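Local coordinates for HmuY protein (Prevotella intermedia, PDB 6R2H) that probably binds heme as a hemophore-like protein of the HmuY family, helping the bacterium acquire heme, and is seen here without heme, at residues G83-T88 with F156-K161; N103-A108 with N133-K138; N97-G102 with G163-I168; T91-I96 with D186-K191; G137-S142 with I168-N173. All blocks are in the same frame, centred on the assembly; numbering follows the deposited sequence.

How the interactions relate
All five contacts reach the large antiparallel sheet. Interaction 1 is the most buried and is the sheet itself: backbone hydrogen bonds between two neighbouring strands, with apolar side chains on one face. Interaction 2, at the surface, joins the next strand to the loop after 124-132 through an asparagine amide. Interactions 3 and 4 lay successive parts of the connection between strands 83-87 and 105-115 over strands 165-174 and 181-190, the first mainly by apolar leucine and alanine contacts, the second through a lysine ammonium gripped by carbonyls. Interaction 5 shares Ile-168 with interaction 3 and Gly-137 and Lys-138 with interaction 2; it is aromatic and partly buried.

Interaction 1 of 5, residues G83-T88 with F156-K161; sequences GEVLMT and FAVKFK
Met-87 lies alongside Phe-156 and supplies the tight end of this contact. With CG anti to the backbone N (chi1 -174°), the methionine chain passes over one ring face, Met-87 CG standing 4.0 Å from the centroid of the Phe-156 ring; SD follows obliquely, a Met-aromatic contact. Val-85 CG1 meets the same ring at its edge, 3.9 Å from Phe-156 CD2, while Val-85 CG2 packs beside Val-158 CG1, the two valines pointing the same way. Gly-83 CA approaches Phe-160 CD1 at 3.9 Å. On the other face Ala-157 is buried, with Tyr-104 against it, and its CB touches Thr-88 CG2. The loose, solvent side is the Glu-84 and Lys-159 end, where Glu-84 OE1 is 4.8 Å from Lys-159 NZ and a water accepts from the ammonium and donates to the carboxylate. Between the faces run four backbone bonds, reciprocal between Glu-84 and Lys-159 and between Leu-86 and Ala-157, where Ala-157 N reaches Leu-86 O at 2.8 Å. Just past the end of strand 83-87, Thr-88 OG1 bonds to Val-155 O at the start of strand 155-160. This alternation of hydrogen-bonded and non-hydrogen-bonded pairs marks neighbouring antiparallel strands, here in the middle of the large sheet of the HmuY fold.

Interaction 2 of 5, residues N103-A108 with N133-K138; sequences NYVADA and NGEMGK
Asn-133 reaches across to Val-105 and Asp-107 with its amide nitrogen, which makes both direct hydrogen bonds of the contact. Asn-133 ND2 donates to Val-105 O at 2.8 Å, coming from above the carbonyl plane, 40° out of it, and to Asp-107 OD1 at 2.9 Å, nearly along the C-O axis. Both acceptors lie close to the Asn-133 amide plane, so the two bonds use the flat group as it stands; the Asp-107 carboxylate is turned 71° against it. The other carboxylate oxygen, Asp-107 OD2, accepts from Thr-80 N, which probably helps hold the acid in place. Through its oxygen the same amide closes an Asx motif: Asn-133 OD1 receives Met-136 N in a nearly straight bond of 2.9 Å, at the start of the 3-10 segment. One side chain thus ties the loop after strand 124-132 to strand 105-115 while shaping the turn that follows. Water adds a second polar link, donating to Ala-106 O and accepting from Gly-134 N, each at 2.7 Å. The apolar part is small. Val-105 CG2 rests against Glu-135 CB at 3.8 Å, the two side chains crossing at about a right angle. Charge comes last: bent at chi2 (73°), Glu-135 directs OE2 to Met-87 N of the adjacent strand 83-87, while its OE1 forms a weak salt bridge of 3.2 Å with Lys-138 NZ, three residues on, in the 3-10 segment.

Interaction 3 of 5, residues N97-G102 with G163-I168; sequences NALPAG and GNAALI
Leu-99 and Leu-167 each hold CG anti to their own carbonyl carbon (chi1 -89° and -61°), and this brings the branched ends of the two leucines together between loop and strand. Leu-99 CD1 does most of the touching: it lies 3.7 Å from Ala-165 CB and 3.8 Å from Leu-167 CD2, wedged between two residues that project from the same face of the strand. Leu-99 CD2 also reaches Ala-165 CB, so the alanine methyl sits against both branches of the leucine fork. The leucines cross at a slant. Leu-167 spreads its own fork, with CD2 on Leu-99 and CD1 against the loop backbone, 3.9 Å from Ala-98 N. The side-chain contacts are apolar, and the closest approaches are ordinary methyl packing. Polar atoms of the loop look to other partners: Asn-97 O accepts from Thr-2 OG1, and Pro-100 O from Tyr-104 OH. The loop 97-102, on its way from strand 83-87 to strand 105-115, thereby lies over one face of the large sheet, where Leu-99 also covers Ala-157 and Lys-159 of strand 155-160 and Ile-190 of strand 181-190, while Leu-167 touches Val-155 and Leu-93.

Interaction 4 of 5, residues T91-I96 with D186-K191; sequences TDLNKI and DYKFIK
Lys-188 NZ is gripped by two backbone carbonyls of the loop, donating to Ile-96 O at 2.9 Å and to Leu-93 O at 3.0 Å. The approaches differ: the nitrogen stands above the carbonyl plane of Ile-96, 41° out of it, but only slightly tilted from that of Leu-93. An extended chain beyond CG carries the ammonium out from the strand, and Leu-93 slides past it in the opposite direction, with Leu-93 CG 4.1 Å from Lys-188 CE. Leu-93 itself ends on the strand at Asp-186 and Tyr-187. Its CG is anti to the backbone N (chi1 -178°), and Leu-93 CD2 lies 3.7 Å from Tyr-187 N and 3.9 Å from Asp-186 CB. A lysine of strand 181-190 thus pins part of the long connection between strands 83-87 and 105-115 to the large antiparallel sheet. The loop is shaped locally by an Asx turn, in which Asp-92 OD1 accepts from Asn-94 N at 2.8 Å, and by the backbone bond from Lys-95 N to Asp-92 O; Leu-93, whose carbonyl meets Lys-188, lies within this turn. Further out, Asn-97 OD1 is a weak third acceptor for the ammonium. Leu-93 and Ile-96 both pack on Leu-167 of strand 165-174, and Lys-169 NZ of the same strand donates to Thr-91 O.

Interaction 5 of 5, residues G137-S142 with I168-N173; sequences GKWVKS and IKFKDN
Trp-139 meets Phe-170 first through its CB, which sits over one face of the phenylalanine ring, 3.6 Å from the centroid of Phe-170 and 22° off the normal, a CH-pi contact. The indole follows at a slant. With chi1 75° placing CG between the backbone N and the carbonyl carbon, it turns across the phenylalanine, bringing Trp-139 CE3 within 3.4 Å of Phe-170 CD1. The planes of Phe-170 and of the five-membered ring stand 36° apart. The opposite face of the Phe-170 ring is covered by Ile-168 CG2, which leaves the ring sandwiched between its own strand and the tryptophan. Beyond Phe-170 strand 165-174 is interrupted by a classic beta bulge, Lys-171 and Asp-172 both facing Ser-184 of strand 181-190, and the chain then turns a corner at Asn-173. The far rim of the indole fits this stretch: Asp-172 O lies at the ring edge, 3.7 Å from Trp-139 CZ3, and Asn-173 CB is 3.5 Å from Trp-139 CH2, the asparagine amide almost perpendicular to the indole. Trp-139 NE1 donates to Thr-76 O. Next along the chain, Val-140 lays CG1 over the indole face opposite Phe-170, and the same methyl reaches Asn-173 ND2 at 3.9 Å. Val-151 of strand 150-151, paired with strand 140-141, touches Trp-139, Val-140, Phe-170 and Asn-173 alike.

Interaction 1 of 5, residues G83-T88 with F156-K161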
# COMPACT_ATOMS: atom_id res chain seq x y z
N GLY A 83 -10.21 -6.19 -3.58
CA GLY A 83 -10.33 -6.69 -2.22
C GLY A 83 -11.02 -5.69 -1.29
O GLY A 83 -11.13 -4.50 -1.59
N GLU A 84 -11.50 -6.22 -0.15
CA GLU A 84 -12.10 -5.43 0.91
C GLU A 84 -11.34 -5.73 2.19
O GLU A 84 -10.99 -6.89 2.43
CB GLU A 84 -13.56 -5.83 1.08
CG GLU A 84 -14.44 -5.44 -0.09
CD GLU A 84 -15.88 -5.88 0.06
OE1 GLU A 84 -16.12 -7.11 0.23
OE2 GLU A 84 -16.76 -4.99 0.03
N VAL A 85 -11.11 -4.70 3.01
CA VAL A 85 -10.21 -4.79 4.15
C VAL A 85 -10.94 -4.38 5.42
O VAL A 85 -11.75 -3.45 5.41
CB VAL A 85 -8.93 -3.94 3.95
CG1 VAL A 85 -8.00 -3.98 5.15
CG2 VAL A 85 -8.19 -4.34 2.68
N LEU A 86 -10.65 -5.10 6.52
CA LEU A 86 -11.09 -4.73 7.85
C LEU A 86 -9.91 -4.87 8.79
O LEU A 86 -9.34 -5.96 8.89
CB LEU A 86 -12.23 -5.66 8.28
CG LEU A 86 -12.59 -5.54 9.77
CD1 LEU A 86 -13.38 -4.27 10.05
CD2 LEU A 86 -13.36 -6.77 10.24
N MET A 87 -9.55 -3.78 9.47
CA MET A 87 -8.57 -3.82 10.54
C MET A 87 -9.26 -4.39 11.78
O MET A 87 -10.10 -3.72 12.38
CB MET A 87 -8.03 -2.42 10.82
CG MET A 87 -6.90 -2.40 11.83
SD MET A 87 -6.24 -0.75 12.19
CE MET A 87 -7.70 0.11 12.77
N THR A 88 -8.95 -5.64 12.15
CA THR A 88 -9.64 -6.28 13.26
C THR A 88 -9.04 -5.78 14.57
O THR A 88 -8.08 -5.00 14.55
CB THR A 88 -9.52 -7.81 13.22
OG1 THR A 88 -8.23 -8.15 13.74
CG2 THR A 88 -9.71 -8.41 11.84
N PHE A 156 -5.06 -7.52 9.92
CA PHE A 156 -5.96 -7.05 8.89
C PHE A 156 -6.59 -8.25 8.20
O PHE A 156 -5.89 -9.18 7.81
CB PHE A 156 -5.21 -6.18 7.87
CG PHE A 156 -4.76 -4.85 8.41
CD1 PHE A 156 -3.62 -4.75 9.18
CD2 PHE A 156 -5.50 -3.70 8.14
CE1 PHE A 156 -3.22 -3.52 9.69
CE2 PHE A 156 -5.10 -2.48 8.65
CZ PHE A 156 -3.96 -2.39 9.42
N ALA A 157 -7.92 -8.21 8.02
CA ALA A 157 -8.65 -9.22 7.27
C ALA A 157 -8.94 -8.69 5.87
O ALA A 157 -9.34 -7.54 5.73
CB ALA A 157 -9.94 -9.54 7.99
N VAL A 158 -8.71 -9.53 4.84
CA VAL A 158 -8.88 -9.18 3.44
C VAL A 158 -9.70 -10.27 2.72
O VAL A 158 -9.28 -11.43 2.71
CB VAL A 158 -7.54 -8.96 2.71
CG1 VAL A 158 -7.70 -8.08 1.48
CG2 VAL A 158 -6.49 -8.35 3.63
N LYS A 159 -10.83 -9.86 2.12
CA LYS A 159 -11.71 -10.67 1.29
C LYS A 159 -11.51 -10.26 -0.16
O LYS A 159 -11.60 -9.07 -0.47
CB LYS A 159 -13.17 -10.25 1.48
CG LYS A 159 -13.99 -10.78 2.65
CD LYS A 159 -15.15 -9.83 2.94
CE LYS A 159 -16.33 -10.42 3.69
NZ LYS A 159 -17.35 -10.97 2.76
N PHE A 160 -11.29 -11.23 -1.05
CA PHE A 160 -11.14 -10.93 -2.47
C PHE A 160 -12.36 -11.45 -3.25
O PHE A 160 -12.92 -12.49 -2.92
CB PHE A 160 -9.84 -11.51 -3.02
CG PHE A 160 -8.59 -11.03 -2.33
CD1 PHE A 160 -8.04 -9.78 -2.62
CD2 PHE A 160 -7.96 -11.82 -1.37
CE1 PHE A 160 -6.91 -9.35 -1.95
CE2 PHE A 160 -6.82 -11.39 -0.71
CZ PHE A 160 -6.29 -10.16 -1.02
N LYS A 161 -12.72 -10.71 -4.31
CA LYS A 161 -13.83 -11.01 -5.21
C LYS A 161 -13.73 -12.44 -5.74
O LYS A 161 -14.75 -13.05 -6.07
CB LYS A 161 -13.84 -10.01 -6.37
CG LYS A 161 -15.06 -10.06 -7.28
CD LYS A 161 -14.81 -9.57 -8.69
CE LYS A 161 -14.05 -10.57 -9.56
NZ LYS A 161 -13.62 -9.99 -10.86
O HOH W 1 -18.33 -9.05 0.86

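Interaction 2 of 5, residues N103-A108 with N133-K138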
# COMPACT_ATOMS: atom_id res chain seq x y z
N ASN A 103 -17.15 -4.34 9.06
CA ASN A 103 -17.28 -3.40 7.96
C ASN A 103 -16.00 -3.39 7.13
O ASN A 103 -15.01 -2.75 7.48
CB ASN A 103 -17.77 -2.03 8.45
CG ASN A 103 -19.13 -2.16 9.10
OD1 ASN A 103 -19.43 -1.46 10.07
ND2 ASN A 103 -19.95 -3.08 8.61
N TYR A 104 -16.05 -4.12 6.01
CA TYR A 104 -14.92 -4.26 5.12
C TYR A 104 -14.87 -3.06 4.17
O TYR A 104 -15.91 -2.61 3.69
CB TYR A 104 -15.00 -5.63 4.44
CG TYR A 104 -14.56 -6.76 5.33
CD1 TYR A 104 -15.38 -7.24 6.34
CD2 TYR A 104 -13.33 -7.37 5.15
CE1 TYR A 104 -14.98 -8.27 7.17
CE2 TYR A 104 -12.92 -8.43 5.96
CZ TYR A 104 -13.74 -8.87 6.97
OH TYR A 104 -13.34 -9.89 7.77
N VAL A 105 -13.66 -2.55 3.90
CA VAL A 105 -13.51 -1.32 3.12
C VAL A 105 -12.91 -1.62 1.75
O VAL A 105 -11.85 -2.23 1.68
CB VAL A 105 -12.65 -0.28 3.87
CG1 VAL A 105 -12.64 1.04 3.11
CG2 VAL A 105 -13.09 -0.09 5.32
N ALA A 106 -13.58 -1.16 0.68
CA ALA A 106 -13.09 -1.29 -0.69
C ALA A 106 -12.08 -0.19 -1.02
O ALA A 106 -12.01 0.82 -0.31
CB ALA A 106 -14.25 -1.25 -1.66
N ASP A 107 -11.30 -0.38 -2.09
CA ASP A 107 -10.39 0.65 -2.59
C ASP A 107 -11.20 1.82 -3.14
O ASP A 107 -12.28 1.63 -3.69
CB ASP A 107 -9.43 0.10 -3.65
CG ASP A 107 -8.44 -0.93 -3.14
OD1 ASP A 107 -8.70 -1.52 -2.07
OD2 ASP A 107 -7.43 -1.17 -3.84
N ALA A 108 -10.67 3.03 -2.99
CA ALA A 108 -11.33 4.25 -3.43
C ALA A 108 -10.32 5.16 -4.11
O ALA A 108 -9.12 5.02 -3.88
CB ALA A 108 -11.99 4.92 -2.25
N ASN A 133 -6.49 1.61 -0.80
CA ASN A 133 -7.37 1.08 0.22
C ASN A 133 -7.07 1.78 1.54
O ASN A 133 -5.98 1.60 2.11
CB ASN A 133 -7.20 -0.43 0.43
CG ASN A 133 -8.27 -0.98 1.35
OD1 ASN A 133 -8.19 -0.83 2.57
ND2 ASN A 133 -9.27 -1.62 0.77
N GLY A 134 -8.05 2.54 2.03
CA GLY A 134 -7.88 3.41 3.18
C GLY A 134 -7.62 2.63 4.46
O GLY A 134 -6.82 3.05 5.30
N GLU A 135 -8.31 1.49 4.61
CA GLU A 135 -8.22 0.66 5.80
C GLU A 135 -6.82 0.04 5.89
O GLU A 135 -6.15 0.17 6.91
CB GLU A 135 -9.31 -0.41 5.79
CG GLU A 135 -9.53 -1.10 7.13
CD GLU A 135 -10.22 -0.30 8.22
OE1 GLU A 135 -10.34 0.93 8.07
OE2 GLU A 135 -10.60 -0.92 9.23
N MET A 136 -6.39 -0.63 4.82
CA MET A 136 -5.09 -1.27 4.87
C MET A 136 -4.01 -0.22 5.11
O MET A 136 -2.99 -0.51 5.75
CB MET A 136 -4.77 -2.06 3.60
CG MET A 136 -3.48 -2.86 3.75
SD MET A 136 -3.39 -4.27 2.63
CE MET A 136 -4.37 -5.44 3.56
N GLY A 137 -4.26 1.00 4.61
CA GLY A 137 -3.37 2.13 4.77
C GLY A 137 -3.04 2.41 6.24
O GLY A 137 -2.03 3.04 6.53
N LYS A 138 -3.87 1.88 7.15
CA LYS A 138 -3.69 2.12 8.58
C LYS A 138 -2.58 1.25 9.17
O LYS A 138 -2.32 1.32 10.37
CB LYS A 138 -5.00 1.86 9.33
CG LYS A 138 -6.13 2.86 9.09
CD LYS A 138 -7.40 2.40 9.76
CE LYS A 138 -8.61 3.24 9.43
NZ LYS A 138 -9.70 2.98 10.40
O HOH W 2 -10.24 2.77 0.43

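Interaction 3 of 5, residues N97-G102 with G163-I168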
# COMPACT_ATOMS: atom_id res chain seq x y z
N ASN A 97 -8.06 -17.71 12.47
CA ASN A 97 -7.90 -18.59 11.32
C ASN A 97 -9.03 -18.45 10.32
O ASN A 97 -9.06 -19.17 9.32
CB ASN A 97 -7.78 -20.06 11.74
CG ASN A 97 -6.36 -20.43 12.11
OD1 ASN A 97 -5.52 -20.63 11.22
ND2 ASN A 97 -6.09 -20.52 13.40
N ALA A 98 -9.97 -17.54 10.60
CA ALA A 98 -11.00 -17.19 9.64
C ALA A 98 -11.28 -15.69 9.77
O ALA A 98 -10.97 -15.09 10.80
CB ALA A 98 -12.24 -18.01 9.90
N LEU A 99 -11.87 -15.12 8.71
CA LEU A 99 -12.26 -13.72 8.68
C LEU A 99 -13.50 -13.52 9.55
O LEU A 99 -14.46 -14.28 9.45
CB LEU A 99 -12.57 -13.35 7.23
CG LEU A 99 -11.39 -12.85 6.41
CD1 LEU A 99 -10.32 -13.91 6.29
CD2 LEU A 99 -11.86 -12.42 5.04
N PRO A 100 -13.50 -12.52 10.46
CA PRO A 100 -14.69 -12.17 11.23
C PRO A 100 -15.65 -11.29 10.43
O PRO A 100 -15.27 -10.74 9.40
CB PRO A 100 -14.10 -11.37 12.39
CG PRO A 100 -12.90 -10.69 11.79
CD PRO A 100 -12.32 -11.71 10.83
N ALA A 101 -16.89 -11.17 10.92
CA ALA A 101 -17.84 -10.23 10.34
C ALA A 101 -17.46 -8.81 10.77
O ALA A 101 -16.80 -8.62 11.80
CB ALA A 101 -19.25 -10.58 10.74
N GLY A 102 -17.86 -7.83 9.95
CA GLY A 102 -17.57 -6.43 10.23
C GLY A 102 -17.66 -5.57 8.97
O GLY A 102 -18.19 -6.01 7.95
N GLY A 163 -12.73 -14.94 -4.07
CA GLY A 163 -13.10 -15.89 -3.04
C GLY A 163 -11.93 -16.32 -2.16
O GLY A 163 -12.10 -17.06 -1.20
N ASN A 164 -10.72 -15.86 -2.47
CA ASN A 164 -9.61 -16.07 -1.56
C ASN A 164 -9.68 -15.01 -0.47
O ASN A 164 -10.42 -14.03 -0.57
CB ASN A 164 -8.25 -15.99 -2.26
CG ASN A 164 -8.09 -17.02 -3.35
OD1 ASN A 164 -8.63 -18.12 -3.24
ND2 ASN A 164 -7.33 -16.67 -4.38
N ALA A 165 -8.89 -15.22 0.59
CA ALA A 165 -8.90 -14.32 1.72
C ALA A 165 -7.53 -14.38 2.39
O ALA A 165 -6.74 -15.30 2.13
CB ALA A 165 -10.01 -14.72 2.66
N ALA A 166 -7.24 -13.38 3.24
CA ALA A 166 -5.99 -13.39 3.98
C ALA A 166 -6.10 -12.67 5.32
O ALA A 166 -6.93 -11.77 5.51
CB ALA A 166 -4.89 -12.79 3.13
N LEU A 167 -5.23 -13.07 6.25
CA LEU A 167 -5.10 -12.42 7.54
C LEU A 167 -3.64 -12.00 7.70
O LEU A 167 -2.74 -12.84 7.67
CB LEU A 167 -5.49 -13.44 8.63
CG LEU A 167 -6.92 -13.98 8.58
CD1 LEU A 167 -7.01 -15.23 9.44
CD2 LEU A 167 -7.91 -12.93 9.07
N ILE A 168 -3.42 -10.69 7.85
CA ILE A 168 -2.09 -10.10 7.71
C ILE A 168 -1.76 -9.33 8.98
O ILE A 168 -2.57 -8.52 9.45
CB ILE A 168 -2.03 -9.19 6.46
CG1 ILE A 168 -2.43 -9.92 5.17
CG2 ILE A 168 -0.68 -8.48 6.31
CD1 ILE A 168 -2.82 -8.99 4.04

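Interaction 4 of 5, residues T91-I96 with D186-K191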
# COMPACT_ATOMS: atom_id res chain seq x y z
N THR A 91 -4.59 -9.05 17.68
CA THR A 91 -3.19 -8.68 17.48
C THR A 91 -2.31 -9.93 17.41
O THR A 91 -1.13 -9.83 17.09
CB THR A 91 -2.69 -7.67 18.53
OG1 THR A 91 -3.13 -8.07 19.82
CG2 THR A 91 -3.15 -6.24 18.29
N ASP A 92 -2.90 -11.10 17.69
CA ASP A 92 -2.16 -12.35 17.64
C ASP A 92 -2.63 -13.14 16.42
O ASP A 92 -3.77 -13.59 16.37
CB ASP A 92 -2.32 -13.11 18.96
CG ASP A 92 -1.49 -14.37 19.11
OD1 ASP A 92 -1.04 -14.93 18.08
OD2 ASP A 92 -1.31 -14.80 20.27
N LEU A 93 -1.73 -13.31 15.44
CA LEU A 93 -2.10 -14.00 14.21
C LEU A 93 -2.35 -15.49 14.47
O LEU A 93 -3.02 -16.15 13.67
CB LEU A 93 -0.99 -13.78 13.18
CG LEU A 93 -1.23 -14.39 11.80
CD1 LEU A 93 -2.51 -13.86 11.16
CD2 LEU A 93 -0.05 -14.10 10.88
N ASN A 94 -1.85 -16.00 15.59
CA ASN A 94 -2.04 -17.42 15.89
C ASN A 94 -3.41 -17.65 16.51
O ASN A 94 -3.84 -18.79 16.64
CB ASN A 94 -0.96 -17.97 16.81
CG ASN A 94 0.36 -18.08 16.10
OD1 ASN A 94 1.34 -17.52 16.58
ND2 ASN A 94 0.39 -18.77 14.98
N LYS A 95 -4.08 -16.57 16.91
CA LYS A 95 -5.35 -16.71 17.60
C LYS A 95 -6.51 -16.48 16.63
O LYS A 95 -7.62 -16.22 17.07
CB LYS A 95 -5.41 -15.80 18.82
CG LYS A 95 -4.87 -16.39 20.12
CD LYS A 95 -5.11 -15.53 21.36
CE LYS A 95 -6.55 -15.47 21.82
NZ LYS A 95 -6.73 -14.73 23.10
N ILE A 96 -6.24 -16.56 15.31
CA ILE A 96 -7.30 -16.32 14.33
C ILE A 96 -7.02 -17.07 13.03
O ILE A 96 -5.90 -17.04 12.53
CB ILE A 96 -7.51 -14.80 14.11
CG1 ILE A 96 -8.68 -14.54 13.16
CG2 ILE A 96 -6.21 -14.12 13.66
CD1 ILE A 96 -9.27 -13.16 13.28
N ASP A 186 3.66 -10.87 8.45
CA ASP A 186 3.30 -12.28 8.47
C ASP A 186 1.84 -12.39 8.08
O ASP A 186 1.08 -11.44 8.27
CB ASP A 186 3.48 -12.90 9.85
CG ASP A 186 4.89 -12.76 10.39
OD1 ASP A 186 5.84 -12.87 9.58
OD2 ASP A 186 5.04 -12.53 11.60
N TYR A 187 1.46 -13.56 7.53
CA TYR A 187 0.11 -13.71 7.01
C TYR A 187 -0.30 -15.17 6.88
O TYR A 187 0.52 -16.07 6.76
CB TYR A 187 0.00 -13.05 5.64
CG TYR A 187 0.79 -13.68 4.53
CD1 TYR A 187 2.14 -13.39 4.37
CD2 TYR A 187 0.19 -14.51 3.59
CE1 TYR A 187 2.87 -13.93 3.32
CE2 TYR A 187 0.91 -15.05 2.53
CZ TYR A 187 2.25 -14.76 2.40
OH TYR A 187 2.99 -15.28 1.38
N LYS A 188 -1.62 -15.37 6.85
CA LYS A 188 -2.18 -16.66 6.53
C LYS A 188 -3.02 -16.45 5.28
O LYS A 188 -3.78 -15.49 5.20
CB LYS A 188 -3.06 -17.17 7.67
CG LYS A 188 -2.35 -17.45 8.98
CD LYS A 188 -3.27 -18.08 10.02
CE LYS A 188 -2.62 -18.26 11.38
NZ LYS A 188 -3.59 -18.75 12.39
N PHE A 189 -2.87 -17.37 4.32
CA PHE A 189 -3.64 -17.33 3.10
C PHE A 189 -4.77 -18.37 3.17
O PHE A 189 -4.54 -19.50 3.60
CB PHE A 189 -2.74 -17.51 1.88
CG PHE A 189 -3.43 -17.27 0.57
CD1 PHE A 189 -3.78 -15.99 0.18
CD2 PHE A 189 -3.75 -18.33 -0.28
CE1 PHE A 189 -4.43 -15.77 -1.02
CE2 PHE A 189 -4.41 -18.11 -1.47
CZ PHE A 189 -4.73 -16.83 -1.85
N ILE A 190 -5.97 -17.95 2.76
CA ILE A 190 -7.16 -18.79 2.84
C ILE A 190 -7.72 -18.96 1.43
O ILE A 190 -8.44 -18.09 0.92
CB ILE A 190 -8.20 -18.17 3.79
CG1 ILE A 190 -7.55 -17.83 5.15
CG2 ILE A 190 -9.43 -19.07 3.93
CD1 ILE A 190 -8.50 -17.26 6.18
N LYS A 191 -7.38 -20.10 0.81
CA LYS A 191 -7.74 -20.35 -0.58
C LYS A 191 -9.21 -20.72 -0.66
O LYS A 191 -9.68 -21.53 0.13
CB LYS A 191 -6.86 -21.45 -1.16
CG LYS A 191 -7.25 -21.83 -2.58
CD LYS A 191 -6.09 -22.10 -3.52
CE LYS A 191 -6.50 -21.94 -4.97
NZ LYS A 191 -5.96 -23.03 -5.81

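Interaction 5 of 5, residues G137-S142 with I168-N173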
# COMPACT_ATOMS: atom_id res chain seq x y z
N GLY A 137 -4.26 1.00 4.61
CA GLY A 137 -3.37 2.13 4.77
C GLY A 137 -3.04 2.41 6.24
O GLY A 137 -2.03 3.04 6.53
N LYS A 138 -3.87 1.88 7.15
CA LYS A 138 -3.69 2.12 8.58
C LYS A 138 -2.58 1.25 9.17
O LYS A 138 -2.32 1.32 10.37
CB LYS A 138 -5.00 1.86 9.33
CG LYS A 138 -6.13 2.86 9.09
CD LYS A 138 -7.40 2.40 9.76
CE LYS A 138 -8.61 3.24 9.43
NZ LYS A 138 -9.70 2.98 10.40
N TRP A 139 -1.92 0.43 8.35
CA TRP A 139 -0.91 -0.48 8.88
C TRP A 139 0.24 0.27 9.56
O TRP A 139 0.96 -0.28 10.40
CB TRP A 139 -0.41 -1.44 7.78
CG TRP A 139 0.50 -0.84 6.76
CD1 TRP A 139 0.14 -0.07 5.68
CD2 TRP A 139 1.94 -0.93 6.72
NE1 TRP A 139 1.24 0.33 4.98
CE2 TRP A 139 2.36 -0.19 5.59
CE3 TRP A 139 2.90 -1.55 7.52
CZ2 TRP A 139 3.71 -0.07 5.23
CZ3 TRP A 139 4.23 -1.43 7.17
CH2 TRP A 139 4.62 -0.70 6.04
N VAL A 140 0.42 1.54 9.17
CA VAL A 140 1.30 2.47 9.86
C VAL A 140 0.44 3.64 10.31
O VAL A 140 -0.45 4.06 9.58
CB VAL A 140 2.45 2.96 8.95
CG1 VAL A 140 3.49 1.88 8.76
CG2 VAL A 140 1.95 3.47 7.61
N LYS A 141 0.71 4.10 11.53
CA LYS A 141 0.01 5.24 12.10
C LYS A 141 1.01 6.38 12.22
O LYS A 141 2.11 6.18 12.74
CB LYS A 141 -0.55 4.89 13.49
CG LYS A 141 -1.54 5.90 14.06
CD LYS A 141 -2.75 5.25 14.72
CE LYS A 141 -3.59 6.22 15.52
NZ LYS A 141 -3.69 7.54 14.84
N SER A 142 0.62 7.55 11.70
CA SER A 142 1.47 8.72 11.82
C SER A 142 1.55 9.10 13.29
O SER A 142 0.53 9.06 13.99
CB SER A 142 0.98 9.86 10.97
OG SER A 142 1.32 11.11 11.56
N ILE A 168 -3.42 -10.69 7.85
CA ILE A 168 -2.09 -10.10 7.71
C ILE A 168 -1.76 -9.33 8.98
O ILE A 168 -2.57 -8.52 9.45
CB ILE A 168 -2.03 -9.19 6.46
CG1 ILE A 168 -2.43 -9.92 5.17
CG2 ILE A 168 -0.68 -8.48 6.31
CD1 ILE A 168 -2.82 -8.99 4.04
N LYS A 169 -0.55 -9.54 9.52
CA LYS A 169 -0.06 -8.72 10.61
C LYS A 169 1.28 -8.12 10.19
O LYS A 169 2.21 -8.86 9.87
CB LYS A 169 0.05 -9.56 11.88
CG LYS A 169 0.73 -8.92 13.08
CD LYS A 169 0.89 -9.89 14.22
CE LYS A 169 1.60 -9.30 15.43
NZ LYS A 169 0.82 -8.17 15.98
N PHE A 170 1.37 -6.78 10.19
CA PHE A 170 2.55 -6.06 9.75
C PHE A 170 3.64 -6.08 10.82
O PHE A 170 3.35 -6.00 12.01
CB PHE A 170 2.16 -4.66 9.26
CG PHE A 170 1.36 -4.69 7.98
CD1 PHE A 170 2.00 -4.69 6.74
CD2 PHE A 170 -0.03 -4.78 8.00
CE1 PHE A 170 1.27 -4.73 5.56
CE2 PHE A 170 -0.76 -4.84 6.82
CZ PHE A 170 -0.11 -4.82 5.60
N LYS A 171 4.89 -6.20 10.38
CA LYS A 171 6.05 -6.23 11.27
C LYS A 171 6.84 -4.92 11.21
O LYS A 171 7.03 -4.31 12.25
CB LYS A 171 6.94 -7.45 11.01
CG LYS A 171 6.26 -8.82 10.99
CD LYS A 171 6.08 -9.46 12.37
CE LYS A 171 4.88 -8.94 13.14
NZ LYS A 171 5.08 -8.98 14.61
N ASP A 172 7.32 -4.50 10.03
CA ASP A 172 8.27 -3.39 9.96
C ASP A 172 7.98 -2.49 8.76
O ASP A 172 7.51 -2.99 7.73
CB ASP A 172 9.72 -3.87 9.79
CG ASP A 172 10.19 -4.94 10.76
OD1 ASP A 172 10.54 -4.57 11.90
OD2 ASP A 172 10.23 -6.12 10.35
N ASN A 173 8.30 -1.18 8.88
CA ASN A 173 8.19 -0.25 7.77
C ASN A 173 9.55 0.36 7.44
O ASN A 173 9.66 1.22 6.56
CB ASN A 173 7.12 0.83 8.00
CG ASN A 173 7.46 1.78 9.14
OD1 ASN A 173 8.01 1.36 10.16
ND2 ASN A 173 7.15 3.06 8.98